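PDB 5BOI: germination protein YpeB from Bacillus megaterium QM B1551, which takes part in the germination of Bacillus spores and, through the PepSY-containing C-terminal part described here, probably acts as an inhibitory protein. Local coordinates for residues F120-E125 and R159-P164; S126-Y131 and E198-E203; S21-K26 and L47-P52. All blocks are in the same frame, centred on the assembly; numbering follows the deposited sequence.

Interaction 1 of 3, residues F120-E125 and R159-P164; sequences FVEQTE and RTRDIP. With SO4 (sulfate ion), chain B; SO4 (sulfate ion), chain C.
Thr124 and Ile163 meet tip to tip, the methyl CG2 of Thr124 lying 3.9 Å from the terminal methyl CD1 of Ile163. Thr124 follows directly on the end of strand 115-123, whereas Ile163 belongs to the long loop between helices 152-156 and 170-175. The first torsion of Thr124 (chi1 69°) divides its two branches: CG2 meets the isoleucine, and OG1 turns to a sulfate, donating to O2 of the ion in chain B at 2.7 Å. The same OG1 is hydrogen-bonded to the backbone N of Val128, which fixes the rotation of the side chain. A further sulfate, in chain C, accepts a weak hydrogen bond from NE2 of Gln123 at its O1 (2.7 Å, with an angle of 116° at the hydrogen); both ions probably come from the crystallisation liquor.

The second approach is electrostatic. OE1 of Glu122 stands 4.4 Å from NH2 of Arg161, well out of the guanidinium plane, so no N-H is directed at it and only opposite charges face each other. The guanidinium has closer partners in Asp133 at NH2 and Glu198 at NH1, both salt bridges, while OE2 of Glu122 has a weak hydrogen bond from His158. Within the loop, CG of Arg159 lies 4.0 Å above the centre of the Arg161 guanidinium plane, although Arg159 itself is poorly ordered. Ile130 of strand 129-130 is touched by Glu122, Thr124, Arg161 and Ile163, and thus meets both sides of the contact.

With one methyl pair and one loose charge pair between them, the strand end and the loop are probably held in place less by each other than by Ile130 and the carboxylates that grip Arg161.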
# COMPACT_ATOMS: atom_id res chain seq x y z
N PHE A 120 -1.76 2.31 -0.23
CA PHE A 120 -3.15 2.01 0.05
C PHE A 120 -3.21 1.48 1.46
O PHE A 120 -2.23 0.89 1.92
CB PHE A 120 -3.69 0.95 -0.93
CG PHE A 120 -3.81 1.43 -2.34
CD1 PHE A 120 -2.69 1.51 -3.16
CD2 PHE A 120 -5.04 1.81 -2.85
CE1 PHE A 120 -2.80 1.95 -4.48
CE2 PHE A 120 -5.14 2.26 -4.17
CZ PHE A 120 -4.02 2.33 -4.97
N VAL A 121 -4.34 1.67 2.17
CA VAL A 121 -4.46 1.13 3.51
C VAL A 121 -5.77 0.36 3.70
O VAL A 121 -6.76 0.60 3.00
CB VAL A 121 -4.40 2.22 4.60
CG1 VAL A 121 -3.04 2.93 4.57
CG2 VAL A 121 -5.54 3.24 4.43
N GLU A 122 -5.76 -0.55 4.66
CA GLU A 122 -6.92 -1.38 4.92
C GLU A 122 -8.07 -0.56 5.48
O GLU A 122 -7.87 0.37 6.28
CB GLU A 122 -6.57 -2.50 5.90
CG GLU A 122 -7.74 -3.46 6.14
CD GLU A 122 -7.48 -4.41 7.28
OE1 GLU A 122 -6.61 -4.10 8.13
OE2 GLU A 122 -8.14 -5.47 7.33
N GLN A 123 -9.27 -0.91 5.04
CA GLN A 123 -10.48 -0.30 5.58
C GLN A 123 -11.31 -1.40 6.26
O GLN A 123 -11.56 -2.44 5.64
CB GLN A 123 -11.20 0.40 4.42
CG GLN A 123 -12.66 0.72 4.55
CD GLN A 123 -13.18 1.31 3.26
OE1 GLN A 123 -13.46 0.59 2.29
NE2 GLN A 123 -13.29 2.64 3.21
N THR A 124 -11.69 -1.20 7.52
CA THR A 124 -12.51 -2.20 8.24
C THR A 124 -13.93 -2.23 7.70
O THR A 124 -14.30 -1.41 6.87
CB THR A 124 -12.60 -1.94 9.77
OG1 THR A 124 -13.38 -0.76 9.98
CG2 THR A 124 -11.19 -1.74 10.40
N GLU A 125 -14.73 -3.15 8.24
CA GLU A 125 -16.13 -3.36 7.82
C GLU A 125 -16.91 -2.04 7.86
O GLU A 125 -17.63 -1.72 6.93
CB GLU A 125 -16.77 -4.42 8.73
CG GLU A 125 -18.24 -4.68 8.50
CD GLU A 125 -18.77 -5.74 9.46
OE1 GLU A 125 -19.54 -5.38 10.37
OE2 GLU A 125 -18.40 -6.92 9.29
N ARG A 159 -4.15 -7.83 11.90
CA ARG A 159 -4.73 -8.64 12.96
C ARG A 159 -6.16 -8.17 13.19
O ARG A 159 -6.49 -7.02 12.91
CB ARG A 159 -3.91 -8.51 14.25
CG ARG A 159 -4.07 -7.16 14.93
CD ARG A 159 -3.26 -7.07 16.20
NE ARG A 159 -3.75 -6.00 17.07
CZ ARG A 159 -3.35 -4.74 16.99
NH1 ARG A 159 -3.85 -3.83 17.81
NH2 ARG A 159 -2.44 -4.38 16.09
N THR A 160 -7.01 -9.06 13.68
CA THR A 160 -8.35 -8.65 14.06
C THR A 160 -8.25 -7.79 15.32
O THR A 160 -7.73 -8.22 16.36
CB THR A 160 -9.30 -9.85 14.25
OG1 THR A 160 -10.60 -9.38 14.66
CG2 THR A 160 -8.76 -10.85 15.28
N ARG A 161 -8.70 -6.55 15.20
CA ARG A 161 -8.66 -5.60 16.30
C ARG A 161 -10.09 -5.37 16.76
O ARG A 161 -11.03 -5.44 15.96
CB ARG A 161 -8.03 -4.28 15.85
CG ARG A 161 -6.64 -4.39 15.22
CD ARG A 161 -6.35 -3.17 14.33
NE ARG A 161 -4.93 -2.98 14.04
CZ ARG A 161 -4.29 -3.53 13.01
NH1 ARG A 161 -2.99 -3.29 12.83
NH2 ARG A 161 -4.95 -4.31 12.16
N ASP A 162 -10.29 -5.08 18.04
CA ASP A 162 -11.60 -4.59 18.46
C ASP A 162 -11.41 -3.12 18.78
O ASP A 162 -10.85 -2.75 19.80
CB ASP A 162 -12.18 -5.35 19.66
CG ASP A 162 -13.40 -4.65 20.26
OD1 ASP A 162 -14.44 -4.58 19.57
OD2 ASP A 162 -13.34 -4.23 21.43
N ILE A 163 -11.89 -2.27 17.87
CA ILE A 163 -11.66 -0.84 17.91
C ILE A 163 -12.58 -0.15 18.92
O ILE A 163 -13.79 -0.37 18.91
CB ILE A 163 -11.83 -0.25 16.50
CG1 ILE A 163 -10.82 -0.91 15.56
CG2 ILE A 163 -11.71 1.27 16.50
CD1 ILE A 163 -11.05 -0.64 14.12
N PRO A 164 -11.99 0.69 19.81
CA PRO A 164 -12.75 1.33 20.88
C PRO A 164 -13.66 2.43 20.36
O PRO A 164 -13.49 2.91 19.23
CB PRO A 164 -11.65 1.92 21.77
CG PRO A 164 -10.53 2.20 20.83
CD PRO A 164 -10.57 1.08 19.83
S SO4 B . -15.40 -2.54 12.72
O1 SO4 B . -14.32 -3.51 12.88
O2 SO4 B . -14.86 -1.28 12.22
O3 SO4 B . -16.38 -3.07 11.78
O4 SO4 B . -16.04 -2.31 14.01
S SO4 C . -16.41 5.17 2.19
O1 SO4 C . -15.53 4.04 2.48
O2 SO4 C . -15.61 6.37 1.96
O3 SO4 C . -17.33 5.40 3.30
O4 SO4 C . -17.17 4.88 0.97

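Interaction 2 of 3, residues S126-Y131 and E198-E203; sequences SGVRIY and EVLCYE. With SO4 (sulfate ion), chain B.
Glu203 receives Tyr131 and Arg129 on its carboxylate, one chiefly at each oxygen. OE1 lies 2.8 Å from the phenol OH of Tyr131, at the edge of the ring and in its plane, with ring and carboxylate planes turned 77° apart; this hydrogen bond is weak and unsettled, since the proton has another acceptor within reach. OE2 forms a long salt bridge with NH1 of Arg129, at 3.8 Å, and has a second, weak ion pair with Arg214. The glutamate chain leaves the strand with CG anti to the backbone N (chi1 172°) and then bends at chi2, which carries the carboxylate to both partners. Arg129, extended from CG to NE, crosses the glutamate at about a right angle, and its NH2 has a long, weak pairing with Glu185. Were Glu203 an alanine, the guanidinium of Arg129 would probably lose this counter-charge and the Tyr131 hydroxyl its acceptor here.

Away from the charges, CG1 of Val128 touches CD1 of Leu200 at 4.4 Å. Beyond them Ser126 donates from OG to O2 of the chain B sulfate, at 2.6 Å.

The touching parts, residues 128-131 and 200-203, run at 88° to each other. Strand 129-130 pairs in parallel with strand 182-192, itself the antiparallel neighbour of strand 198-208. The contact ties the YpeB PepSY1 and PepSY2 region to the antiparallel strands of the C-terminal PepSY region.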
# COMPACT_ATOMS: atom_id res chain seq x y z
N SER A 126 -16.70 -1.26 8.92
CA SER A 126 -17.42 0.01 9.10
C SER A 126 -16.67 1.22 8.52
O SER A 126 -17.15 2.35 8.63
CB SER A 126 -17.73 0.23 10.59
OG SER A 126 -16.55 0.53 11.34
N GLY A 127 -15.52 1.01 7.88
CA GLY A 127 -14.90 2.09 7.15
C GLY A 127 -13.74 2.74 7.87
O GLY A 127 -13.17 3.72 7.37
N VAL A 128 -13.35 2.20 9.02
CA VAL A 128 -12.18 2.75 9.73
C VAL A 128 -10.89 2.45 8.93
O VAL A 128 -10.65 1.30 8.52
CB VAL A 128 -12.05 2.18 11.16
CG1 VAL A 128 -10.85 2.83 11.87
CG2 VAL A 128 -13.34 2.42 11.97
N ARG A 129 -10.06 3.47 8.70
CA ARG A 129 -8.82 3.29 7.92
C ARG A 129 -7.66 2.87 8.82
O ARG A 129 -7.32 3.59 9.76
CB ARG A 129 -8.47 4.58 7.18
CG ARG A 129 -9.42 4.78 6.00
CD ARG A 129 -9.42 6.15 5.37
NE ARG A 129 -10.59 6.26 4.50
CZ ARG A 129 -10.80 7.24 3.63
NH1 ARG A 129 -9.91 8.22 3.50
NH2 ARG A 129 -11.90 7.24 2.89
N ILE A 130 -7.08 1.71 8.54
CA ILE A 130 -6.02 1.17 9.38
C ILE A 130 -4.69 1.45 8.69
O ILE A 130 -4.21 0.65 7.88
CB ILE A 130 -6.17 -0.35 9.61
CG1 ILE A 130 -7.60 -0.73 10.02
CG2 ILE A 130 -5.14 -0.85 10.59
CD1 ILE A 130 -8.05 -0.13 11.32
N TYR A 131 -4.11 2.61 8.99
CA TYR A 131 -2.90 3.02 8.30
C TYR A 131 -1.68 2.08 8.44
O TYR A 131 -0.91 1.96 7.49
CB TYR A 131 -2.55 4.46 8.71
CG TYR A 131 -3.38 5.46 7.93
CD1 TYR A 131 -4.67 5.79 8.33
CD2 TYR A 131 -2.87 6.07 6.79
CE1 TYR A 131 -5.43 6.68 7.60
CE2 TYR A 131 -3.61 6.97 6.07
CZ TYR A 131 -4.88 7.26 6.46
OH TYR A 131 -5.59 8.15 5.70
N GLU A 198 -0.78 2.01 18.61
CA GLU A 198 -2.01 2.29 17.85
C GLU A 198 -3.01 3.15 18.62
O GLU A 198 -3.35 2.87 19.77
CB GLU A 198 -2.65 0.98 17.39
CG GLU A 198 -1.76 0.26 16.36
CD GLU A 198 -2.45 -0.88 15.63
OE1 GLU A 198 -3.60 -1.22 15.97
OE2 GLU A 198 -1.82 -1.44 14.71
N VAL A 199 -3.46 4.21 17.97
CA VAL A 199 -4.37 5.19 18.54
C VAL A 199 -5.53 5.45 17.59
O VAL A 199 -5.32 5.57 16.38
CB VAL A 199 -3.62 6.50 18.83
CG1 VAL A 199 -4.58 7.64 19.06
CG2 VAL A 199 -2.72 6.33 20.07
N LEU A 200 -6.75 5.53 18.11
CA LEU A 200 -7.91 5.86 17.28
C LEU A 200 -8.01 7.38 17.11
O LEU A 200 -7.96 8.11 18.10
CB LEU A 200 -9.21 5.32 17.90
CG LEU A 200 -10.50 5.51 17.09
CD1 LEU A 200 -10.50 4.68 15.80
CD2 LEU A 200 -11.74 5.17 17.94
N CYS A 201 -8.18 7.83 15.87
CA CYS A 201 -8.25 9.25 15.53
C CYS A 201 -9.39 9.60 14.58
O CYS A 201 -9.81 8.77 13.78
CB CYS A 201 -6.96 9.74 14.86
SG CYS A 201 -5.44 9.52 15.79
N TYR A 202 -9.85 10.84 14.62
CA TYR A 202 -10.63 11.36 13.49
C TYR A 202 -9.63 11.90 12.49
O TYR A 202 -8.76 12.70 12.87
CB TYR A 202 -11.57 12.48 13.93
CG TYR A 202 -12.69 12.00 14.81
CD1 TYR A 202 -13.82 11.44 14.25
CD2 TYR A 202 -12.61 12.11 16.20
CE1 TYR A 202 -14.86 10.97 15.05
CE2 TYR A 202 -13.65 11.67 17.03
CZ TYR A 202 -14.78 11.09 16.44
OH TYR A 202 -15.83 10.63 17.22
N GLU A 203 -9.74 11.47 11.24
CA GLU A 203 -8.87 11.92 10.17
C GLU A 203 -9.61 12.97 9.35
O GLU A 203 -10.73 12.73 8.91
CB GLU A 203 -8.44 10.75 9.29
CG GLU A 203 -7.69 11.17 8.04
CD GLU A 203 -7.93 10.22 6.89
OE1 GLU A 203 -7.89 8.99 7.13
OE2 GLU A 203 -8.16 10.70 5.76
S SO4 B . -15.40 -2.54 12.72
O1 SO4 B . -14.32 -3.51 12.88
O2 SO4 B . -14.86 -1.28 12.22
O3 SO4 B . -16.38 -3.07 11.78
O4 SO4 B . -16.04 -2.31 14.01

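Interaction 3 of 3, residues S21-K26 and L47-P52; sequences SFLNLK and LTITDP
Ile49, on strand 44-50, faces two leucines where helix 12-22 runs out into the following loop, a helix-end-against-antiparallel-sheet contact within the region assigned to the PepSY1 and PepSY2 domains. The helix closes in a Schellman motif: Asn24 has positive phi (58°) and two bonds run back into the last turn, among them a weak one from Asn24 N to Ser21 O at 3.4 Å. Leu23 and Leu25 thus flank the residue at which the chain leaves the helix, and both direct their side chains at the strand.

The backbone bonding of the strand is made with its own sheet. Leu47 and Ile49 pair with Met60 and Thr58 of strand 57-63, while Thr48 and Thr50 pair with His32 and Gln30 on the opposite flank.

Between the two segments the contact is wholly apolar. With CG2 of Ile49 anti to the backbone N and CG1 anti to the carbonyl carbon (chi1 -59°), the ethyl arm goes to Leu23 and the CG2 methyl to Leu25. The latter pair cross obliquely, with CD1 of Leu25 4.1 Å from CG2 of Ile49. Ile31 of strand 30-35 adds a further apolar neighbour to Ile49, and Leu23 also lies against Met60 and Val72. Next to Leu23, at the end of the helix, Phe22 enters edge-to-face ring contacts with Phe95, His99 and Phe149.

The tighter approach is that of Leu23, whose CD1 meets CD1 of Ile49 tip to tip at 3.7 Å.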
# COMPACT_ATOMS: atom_id res chain seq x y z
N SER A 21 0.95 -15.27 -13.03
CA SER A 21 -0.36 -14.64 -12.96
C SER A 21 -0.31 -13.19 -12.47
O SER A 21 -0.88 -12.29 -13.09
CB SER A 21 -1.27 -15.46 -12.06
OG SER A 21 -2.63 -15.16 -12.31
N PHE A 22 0.38 -12.98 -11.35
CA PHE A 22 0.50 -11.66 -10.73
C PHE A 22 1.19 -10.63 -11.63
O PHE A 22 0.82 -9.45 -11.65
CB PHE A 22 1.27 -11.79 -9.42
CG PHE A 22 1.13 -10.62 -8.49
CD1 PHE A 22 -0.02 -10.44 -7.74
CD2 PHE A 22 2.17 -9.70 -8.35
CE1 PHE A 22 -0.14 -9.36 -6.87
CE2 PHE A 22 2.05 -8.63 -7.48
CZ PHE A 22 0.89 -8.46 -6.74
N LEU A 23 2.20 -11.08 -12.37
CA LEU A 23 3.06 -10.20 -13.15
C LEU A 23 2.70 -10.23 -14.63
O LEU A 23 3.35 -9.58 -15.45
CB LEU A 23 4.53 -10.59 -12.98
CG LEU A 23 5.12 -10.48 -11.58
CD1 LEU A 23 6.50 -11.11 -11.56
CD2 LEU A 23 5.18 -9.02 -11.16
N ASN A 24 1.67 -11.00 -14.95
CA ASN A 24 1.18 -11.11 -16.31
C ASN A 24 2.29 -11.58 -17.26
O ASN A 24 2.50 -11.00 -18.32
CB ASN A 24 0.62 -9.76 -16.78
CG ASN A 24 -0.57 -9.91 -17.70
OD1 ASN A 24 -1.06 -11.02 -17.93
ND2 ASN A 24 -1.04 -8.79 -18.24
N LEU A 25 3.01 -12.62 -16.85
CA LEU A 25 4.07 -13.19 -17.67
C LEU A 25 3.47 -14.09 -18.75
O LEU A 25 2.53 -14.84 -18.49
CB LEU A 25 5.06 -13.97 -16.81
CG LEU A 25 5.64 -13.27 -15.58
CD1 LEU A 25 6.52 -14.24 -14.80
CD2 LEU A 25 6.40 -12.01 -15.95
N LYS A 26 4.02 -14.03 -19.96
CA LYS A 26 3.47 -14.79 -21.08
C LYS A 26 4.10 -16.18 -21.25
O LYS A 26 3.49 -17.07 -21.85
CB LYS A 26 3.61 -13.99 -22.37
CG LYS A 26 3.30 -12.50 -22.22
CD LYS A 26 4.41 -11.62 -22.75
CE LYS A 26 3.88 -10.22 -23.04
NZ LYS A 26 4.74 -9.48 -23.99
N LEU A 47 12.40 -15.02 -5.95
CA LEU A 47 12.44 -15.29 -7.38
C LEU A 47 13.17 -14.19 -8.13
O LEU A 47 13.04 -13.00 -7.79
CB LEU A 47 11.03 -15.45 -7.95
CG LEU A 47 10.25 -16.73 -7.63
CD1 LEU A 47 9.99 -16.89 -6.14
CD2 LEU A 47 8.94 -16.71 -8.38
N THR A 48 13.94 -14.58 -9.14
CA THR A 48 14.56 -13.63 -10.06
C THR A 48 14.11 -13.97 -11.48
O THR A 48 14.62 -14.90 -12.09
CB THR A 48 16.10 -13.66 -9.99
OG1 THR A 48 16.53 -13.40 -8.64
CG2 THR A 48 16.69 -12.61 -10.91
N ILE A 49 13.13 -13.22 -11.98
CA ILE A 49 12.58 -13.46 -13.30
C ILE A 49 13.30 -12.62 -14.36
O ILE A 49 13.41 -11.41 -14.23
CB ILE A 49 11.07 -13.14 -13.33
CG1 ILE A 49 10.33 -14.00 -12.30
CG2 ILE A 49 10.50 -13.35 -14.72
CD1 ILE A 49 9.58 -13.20 -11.26
N THR A 50 13.79 -13.28 -15.40
CA THR A 50 14.57 -12.59 -16.42
C THR A 50 13.87 -12.58 -17.77
O THR A 50 13.48 -13.63 -18.28
CB THR A 50 15.96 -13.24 -16.58
OG1 THR A 50 15.80 -14.63 -16.86
CG2 THR A 50 16.78 -13.08 -15.31
N ASP A 51 13.68 -11.39 -18.34
CA ASP A 51 13.27 -11.27 -19.73
C ASP A 51 14.41 -11.82 -20.59
O ASP A 51 15.58 -11.59 -20.27
CB ASP A 51 12.96 -9.80 -20.06
CG ASP A 51 12.32 -9.61 -21.44
OD1 ASP A 51 12.36 -10.53 -22.28
OD2 ASP A 51 11.79 -8.51 -21.69
N PRO A 52 14.09 -12.61 -21.63
CA PRO A 52 15.14 -12.95 -22.59
C PRO A 52 15.40 -11.84 -23.62
O PRO A 52 16.56 -11.61 -23.96
CB PRO A 52 14.60 -14.21 -23.27
CG PRO A 52 13.13 -14.13 -23.10
CD PRO A 52 12.91 -13.48 -21.76

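How the interactions relate
Interactions 1 and 2 adjoin, their centres about 8 Å apart, while the centre of interaction 3 is about 33 and 36 Å from theirs, across the centre of the chain. The first two interlock along the sequence: strands 115-123 and 129-130, which carry one segment of each, are antiparallel neighbours, tied by a probable hydrogen bond from Ile130 N to Glu122 O. Interaction 1 is sparse and superficial, its charges only loosely opposed; interaction 2 is buried and mainly polar. Interaction 3, partly buried, is purely apolar and joins a helix end to a strand. Interaction 2 alone links the PepSY1 and PepSY2 region to the C-terminal PepSY region.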